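PDB 2DT5: redox-sensing transcriptional repressor Rex, which probably represses transcription as a DNA-binding homodimer that responds to the cellular NADH/NAD(+) redox state. Local coordinates for residues Ala6-Leu11 with Ser50-Tyr55. The protein carries 1 engineered substitution. Numbering follows the deposited sequence.
With SO4 (sulfate ion), chain J.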
loop_
_atom_site.group_PDB
_atom_site.type_symbol
_atom_site.label_atom_id
_atom_site.label_comp_id
_atom_site.label_asym_id
_atom_site.label_seq_id
_atom_site.Cartn_x
_atom_site.Cartn_y
_atom_site.Cartn_z
ATOM N N ALA B 6 13.106 2.410 1.473
ATOM C CA ALA B 6 12.186 3.037 2.416
ATOM C C ALA B 6 12.320 4.531 2.685
ATOM O O ALA B 6 11.362 5.154 3.154
ATOM C CB ALA B 6 12.256 2.293 3.750
ATOM N N ALA B 7 13.495 5.097 2.415
ATOM C CA ALA B 7 13.726 6.515 2.666
ATOM C C ALA B 7 12.662 7.400 2.060
ATOM O O ALA B 7 12.141 8.285 2.740
ATOM C CB ALA B 7 15.118 6.940 2.153
ATOM N N ILE B 8 12.324 7.177 0.789
ATOM C CA ILE B 8 11.304 8.011 0.167
ATOM C C ILE B 8 9.934 7.791 0.816
ATOM O O ILE B 8 9.135 8.728 0.935
ATOM C CB ILE B 8 11.221 7.781 -1.354
ATOM C CG1 ILE B 8 12.617 7.900 -1.973
ATOM C CG2 ILE B 8 10.330 8.847 -1.979
ATOM C CD1 ILE B 8 13.308 9.244 -1.677
ATOM N N SER B 9 9.666 6.563 1.251
ATOM C CA SER B 9 8.397 6.260 1.930
ATOM C C SER B 9 8.347 7.065 3.234
ATOM O O SER B 9 7.304 7.598 3.606
ATOM C CB SER B 9 8.288 4.754 2.228
ATOM O OG SER B 9 8.179 4.005 1.021
ATOM N N ARG B 10 9.476 7.163 3.927
ATOM C CA ARG B 10 9.498 7.951 5.158
ATOM C C ARG B 10 9.174 9.428 4.872
ATOM O O ARG B 10 8.395 10.054 5.595
ATOM C CB ARG B 10 10.855 7.842 5.840
ATOM C CG ARG B 10 11.088 6.493 6.508
ATOM C CD ARG B 10 12.126 6.622 7.632
ATOM N NE ARG B 10 13.445 7.025 7.147
ATOM C CZ ARG B 10 14.254 6.232 6.451
ATOM N NH1 ARG B 10 13.878 4.987 6.154
ATOM N NH2 ARG B 10 15.444 6.675 6.068
ATOM N N LEU B 11 9.754 9.976 3.810
ATOM C CA LEU B 11 9.483 11.368 3.472
ATOM C C LEU B 11 7.989 11.556 3.201
ATOM O O LEU B 11 7.380 12.546 3.639
ATOM C CB LEU B 11 10.299 11.803 2.248
ATOM C CG LEU B 11 11.827 11.815 2.412
ATOM C CD1 LEU B 11 12.461 12.408 1.156
ATOM C CD2 LEU B 11 12.214 12.645 3.628
ATOM N N SER B 50 18.099 16.214 7.106
ATOM C CA SER B 50 19.392 16.855 6.942
ATOM C C SER B 50 19.885 16.445 5.548
ATOM O O SER B 50 20.213 17.300 4.719
ATOM C CB SER B 50 20.386 16.356 7.995
ATOM O OG SER B 50 20.070 16.890 9.271
ATOM N N TYR B 51 19.905 15.139 5.292
ATOM C CA TYR B 51 20.353 14.648 3.996
ATOM C C TYR B 51 19.665 15.370 2.846
ATOM O O TYR B 51 20.315 15.767 1.895
ATOM C CB TYR B 51 20.098 13.153 3.844
ATOM C CG TYR B 51 20.532 12.602 2.494
ATOM C CD1 TYR B 51 21.857 12.242 2.265
ATOM C CD2 TYR B 51 19.617 12.439 1.450
ATOM C CE1 TYR B 51 22.274 11.726 1.040
ATOM C CE2 TYR B 51 20.028 11.921 0.205
ATOM C CZ TYR B 51 21.363 11.567 0.015
ATOM O OH TYR B 51 21.804 11.069 -1.187
ATOM N N PHE B 52 18.352 15.551 2.939
ATOM C CA PHE B 52 17.626 16.225 1.870
ATOM C C PHE B 52 17.565 17.746 1.975
ATOM O O PHE B 52 16.802 18.386 1.264
ATOM C CB PHE B 52 16.213 15.630 1.722
ATOM C CG PHE B 52 16.198 14.221 1.186
ATOM C CD1 PHE B 52 16.178 13.132 2.048
ATOM C CD2 PHE B 52 16.269 13.985 -0.185
ATOM C CE1 PHE B 52 16.241 11.827 1.553
ATOM C CE2 PHE B 52 16.331 12.684 -0.683
ATOM C CZ PHE B 52 16.320 11.607 0.189
ATOM N N GLY B 53 18.358 18.340 2.860
ATOM C CA GLY B 53 18.471 19.776 3.008
ATOM C C GLY B 53 17.365 20.557 3.734
ATOM O O GLY B 53 17.368 21.776 3.674
ATOM N N SER B 54 16.435 19.907 4.434
ATOM C CA SER B 54 15.396 20.666 5.136
ATOM C C SER B 54 15.688 20.893 6.619
ATOM O O SER B 54 14.875 21.483 7.340
ATOM C CB SER B 54 14.048 19.976 4.999
ATOM O OG SER B 54 13.523 20.147 3.698
ATOM N N TYR B 55 16.843 20.436 7.084
ATOM C CA TYR B 55 17.175 20.627 8.484
ATOM C C TYR B 55 17.824 21.997 8.717
ATOM O O TYR B 55 18.615 22.467 7.894
ATOM C CB TYR B 55 18.091 19.491 8.965
ATOM C CG TYR B 55 18.193 19.416 10.467
ATOM C CD1 TYR B 55 17.041 19.451 11.257
ATOM C CD2 TYR B 55 19.432 19.338 11.104
ATOM C CE1 TYR B 55 17.117 19.419 12.645
ATOM C CE2 TYR B 55 19.524 19.300 12.493
ATOM C CZ TYR B 55 18.358 19.346 13.258
ATOM O OH TYR B 55 18.431 19.351 14.631
HETATM S S SO4 J . 15.122 19.353 16.220
HETATM O O1 SO4 J . 15.810 18.360 15.373
HETATM O O2 SO4 J . 15.649 20.689 15.904
HETATM O O3 SO4 J . 13.665 19.356 15.958
HETATM O O4 SO4 J . 15.362 19.019 17.635
#
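A CH-pi contact between Leu11 and Phe52 carries this small apolar join, which sits in the winged-helix DNA-binding domain of Rex. It ties the first turn of helix 7-23 to the end of helix 42-51, where the predicted helix-turn-helix region closes, and no hydrogen bond crosses between the two segments. The Leu11 methyl CD1 stands over the ring of Phe52, 3.9 Å from its centroid and only 12° off the ring normal; the nearest ring atom is CE1, at 3.8 Å from CD1. Leu11 directs this methyl with CG anti to its own carbonyl carbon (chi1 -64°) and an extended chi2. Ile8, one turn earlier, adds a looser contact, its CD1 4.3 Å from CZ of Phe52 and oblique to the ring. The opposite face of Phe52 is covered from its own segment by Tyr51, whose CD2 lies over the ring centre, so the phenyl is sandwiched between the leucine methyl and the edge of the tyrosine ring.

Phe52 is where the chain leaves helical geometry, and Gly53, with positive phi (77°), is the C' residue of a Schellman motif: Gly53 N reaches Ser50 O at 2.8 Å, while Ser54 N bonds back to a carbonyl of the last turn of helix 42-51. Helix 64-75 joins the same apolar cluster, with Leu71 against Leu11 and Ile74 against Phe52. The second subunit adds to it too, its Phe198 packing on Ile8 and its Met210 on Phe52, which places the join at the dimer interface.

Farther along, the hydroxyl of Tyr55 reaches a sulfate, probably from the crystallisation liquor, which Ser31, Arg46, Gly59 and Gly61 also hold. Tyr55 OH donates to sulfate O1 at 2.9 Å, with O1 near the plane of the tyrosine ring.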